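Local coordinates for AvrA (Salmonella typhimurium, PDB 6BE0), which probably transfers acetyl groups from acetyl-CoA to serine and threonine residues of target proteins, as a bacterial effector of the YopJ acetyltransferase family that binds inositol hexakisphosphate, at residues A[58-63]-A[282-287]. Numbering follows the deposited sequence.
With COA (coenzyme A), chain C.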
loop_
_atom_site.group_PDB
_atom_site.type_symbol
_atom_site.label_atom_id
_atom_site.label_comp_id
_atom_site.label_asym_id
_atom_site.label_seq_id
_atom_site.Cartn_x
_atom_site.Cartn_y
_atom_site.Cartn_z
ATOM N N SER A 58 13.753 12.365 -16.134
ATOM C CA SER A 58 12.430 12.890 -16.468
ATOM C C SER A 58 11.318 12.162 -15.717
ATOM O O SER A 58 10.152 12.553 -15.794
ATOM C CB SER A 58 12.181 12.787 -17.974
ATOM O OG SER A 58 12.186 11.436 -18.399
ATOM N N TRP A 59 11.679 11.105 -14.995
ATOM C CA TRP A 59 10.701 10.303 -14.264
ATOM C C TRP A 59 9.908 11.132 -13.262
ATOM O O TRP A 59 8.738 10.853 -12.999
ATOM C CB TRP A 59 11.395 9.153 -13.526
ATOM C CG TRP A 59 12.402 9.612 -12.505
ATOM C CD1 TRP A 59 13.724 9.871 -12.718
ATOM C CD2 TRP A 59 12.165 9.866 -11.112
ATOM N NE1 TRP A 59 14.326 10.267 -11.549
ATOM C CE2 TRP A 59 13.391 10.273 -10.549
ATOM C CE3 TRP A 59 11.039 9.787 -10.289
ATOM C CZ2 TRP A 59 13.521 10.601 -9.201
ATOM C CZ3 TRP A 59 11.171 10.114 -8.949
ATOM C CH2 TRP A 59 12.403 10.515 -8.420
ATOM N N ILE A 60 10.551 12.154 -12.710
ATOM C CA ILE A 60 9.976 12.896 -11.598
ATOM C C ILE A 60 8.740 13.708 -11.992
ATOM O O ILE A 60 7.846 13.904 -11.166
ATOM C CB ILE A 60 11.023 13.836 -10.964
ATOM C CG1 ILE A 60 10.447 14.484 -9.704
ATOM C CG2 ILE A 60 11.486 14.894 -11.963
ATOM C CD1 ILE A 60 11.486 14.811 -8.657
ATOM N N HIS A 61 8.681 14.168 -13.241
ATOM C CA HIS A 61 7.532 14.945 -13.715
ATOM C C HIS A 61 6.717 14.188 -14.769
ATOM O O HIS A 61 6.049 14.796 -15.605
ATOM C CB HIS A 61 7.988 16.304 -14.267
ATOM C CG HIS A 61 9.020 16.215 -15.347
ATOM N ND1 HIS A 61 8.799 15.559 -16.540
ATOM C CD2 HIS A 61 10.276 16.717 -15.420
ATOM C CE1 HIS A 61 9.877 15.654 -17.298
ATOM N NE2 HIS A 61 10.788 16.351 -16.642
ATOM N N ILE A 62 6.774 12.860 -14.713
ATOM C CA ILE A 62 5.895 12.003 -15.508
ATOM C C ILE A 62 4.909 11.292 -14.583
ATOM O O ILE A 62 5.280 10.850 -13.494
ATOM C CB ILE A 62 6.696 10.957 -16.323
ATOM C CG1 ILE A 62 7.458 11.643 -17.458
ATOM C CG2 ILE A 62 5.769 9.885 -16.903
ATOM C CD1 ILE A 62 8.478 10.753 -18.147
ATOM N N SER A 63 3.658 11.184 -15.023
ATOM C CA SER A 63 2.633 10.468 -14.272
ATOM C C SER A 63 2.464 9.052 -14.813
ATOM O O SER A 63 2.253 8.859 -16.012
ATOM C CB SER A 63 1.301 11.214 -14.327
ATOM O OG SER A 63 0.281 10.470 -13.680
ATOM N N LYS A 282 19.856 17.005 -4.372
ATOM C CA LYS A 282 18.879 16.469 -3.426
ATOM C C LYS A 282 18.721 14.967 -3.627
ATOM O O LYS A 282 18.413 14.508 -4.728
ATOM C CB LYS A 282 17.529 17.172 -3.585
ATOM C CG LYS A 282 17.541 18.639 -3.177
ATOM C CD LYS A 282 16.160 19.265 -3.304
ATOM C CE LYS A 282 16.163 20.723 -2.871
ATOM N NZ LYS A 282 14.821 21.353 -3.023
ATOM N N LYS A 283 18.934 14.205 -2.559
ATOM C CA LYS A 283 18.865 12.751 -2.633
ATOM C C LYS A 283 17.417 12.273 -2.625
ATOM O O LYS A 283 16.705 12.435 -1.633
ATOM C CB LYS A 283 19.639 12.113 -1.474
ATOM C CG LYS A 283 19.786 10.602 -1.597
ATOM C CD LYS A 283 20.781 10.034 -0.593
ATOM C CE LYS A 283 20.211 9.999 0.817
ATOM N NZ LYS A 283 21.124 9.294 1.763
ATOM N N LEU A 284 16.994 11.688 -3.742
ATOM C CA LEU A 284 15.641 11.164 -3.889
ATOM C C LEU A 284 15.665 9.649 -4.032
ATOM O O LEU A 284 16.664 9.077 -4.469
ATOM C CB LEU A 284 14.952 11.786 -5.104
ATOM C CG LEU A 284 14.759 13.304 -5.084
ATOM C CD1 LEU A 284 14.164 13.768 -6.404
ATOM C CD2 LEU A 284 13.880 13.726 -3.918
ATOM N N SER A 285 14.558 9.007 -3.667
ATOM C CA SER A 285 14.427 7.560 -3.797
ATOM C C SER A 285 13.626 7.193 -5.038
ATOM O O SER A 285 12.522 7.699 -5.246
ATOM C CB SER A 285 13.758 6.967 -2.555
ATOM O OG SER A 285 13.492 5.586 -2.737
ATOM N N ILE A 286 14.194 6.316 -5.860
ATOM C CA ILE A 286 13.495 5.768 -7.017
ATOM C C ILE A 286 13.135 4.309 -6.761
ATOM O O ILE A 286 13.007 3.521 -7.697
ATOM C CB ILE A 286 14.343 5.872 -8.303
ATOM C CG1 ILE A 286 15.657 5.094 -8.154
ATOM C CG2 ILE A 286 14.623 7.333 -8.629
ATOM C CD1 ILE A 286 16.394 4.891 -9.459
ATOM N N SER A 287 12.979 3.953 -5.489
ATOM C CA SER A 287 12.714 2.569 -5.110
ATOM C C SER A 287 11.383 2.095 -5.685
ATOM O O SER A 287 11.310 1.046 -6.327
ATOM C CB SER A 287 12.713 2.417 -3.587
ATOM O OG SER A 287 12.749 1.050 -3.216
HETATM N N1A COA C . 10.442 11.558 -4.834
HETATM C C2A COA C . 11.162 11.141 -3.750
HETATM N N3A COA C . 11.140 11.865 -2.591
HETATM C C4A COA C . 10.400 13.015 -2.505
HETATM C C5A COA C . 9.685 13.432 -3.572
HETATM C C6A COA C . 9.713 12.688 -4.746
HETATM N N6A COA C . 9.245 12.574 -6.091
HETATM N N7A COA C . 9.043 14.585 -3.230
HETATM C C8A COA C . 9.366 14.876 -1.944
HETATM N N9A COA C . 10.203 13.915 -1.492
HETATM C C1B COA C . 10.797 13.803 -0.201
HETATM C C2B COA C . 12.079 14.094 -0.246
HETATM O O2B COA C . 12.870 12.878 -0.339
HETATM C C3B COA C . 12.387 14.871 1.144
HETATM O O3B COA C . 12.484 13.949 2.229
HETATM P P3B COA C . 13.880 13.815 3.026
HETATM O O7A COA C . 14.903 13.130 2.148
HETATM O O8A COA C . 14.380 15.186 3.409
HETATM O O9A COA C . 13.668 12.996 4.281
HETATM C C4B COA C . 11.320 15.685 1.319
HETATM O O4B COA C . 10.146 14.880 0.776
HETATM C C5B COA C . 11.498 16.974 0.529
HETATM O O5B COA C . 10.282 17.714 0.529
HETATM P P1A COA C . 10.198 19.085 1.352
HETATM O O1A COA C . 11.172 19.056 2.520
HETATM O O2A COA C . 10.534 20.242 0.427
HETATM O O3A COA C . 8.724 19.271 1.903
#
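Trp59 and Ile60 make a buried apolar contact with Leu284 and Ile286, joining the loop between helices 40-55 and 65-82 to the end of the two-stranded antiparallel sheet 276-278/283-285, beside the adenine of coenzyme A. The clearest evidence is a CH-pi contact: CG2 of Ile286 stands 3.9 Å from the centroid of the Trp59 six-membered ring, 26° off its normal, and is displaced toward the CZ2 rim. Ile60 CB lies over the opposite indole face, also near the rim, so the ring is sandwiched between a neighbour in its own loop and a residue of the other segment. His289 adds an edge-to-face ring contact. The chi1 of 61°, which sets CG of Trp59 between its own N and C, goes with a ring whose benzo end points at the strand. Leu284 CD1 sits obliquely to the Trp59 ring, 4.2 Å from CH2, and is 3.7 Å from Ile60 CD1, the Ile60 and Leu284 side chains crossing at about a right angle. The other methyl, CD2, turns to the ligand, 3.6 Å from N3A of the coenzyme, and the adenine N1A lies at the Trp59 edge, near the ring plane. At the chain's turn into helix 287-300, Ser287 N donates to Ser285 OG (3.2 Å, 159°), an ST turn. Leu284 and Ser285 line the adenine pocket of this YopJ-family acetyltransferase, with Trp59 and Ile60 packed beside them.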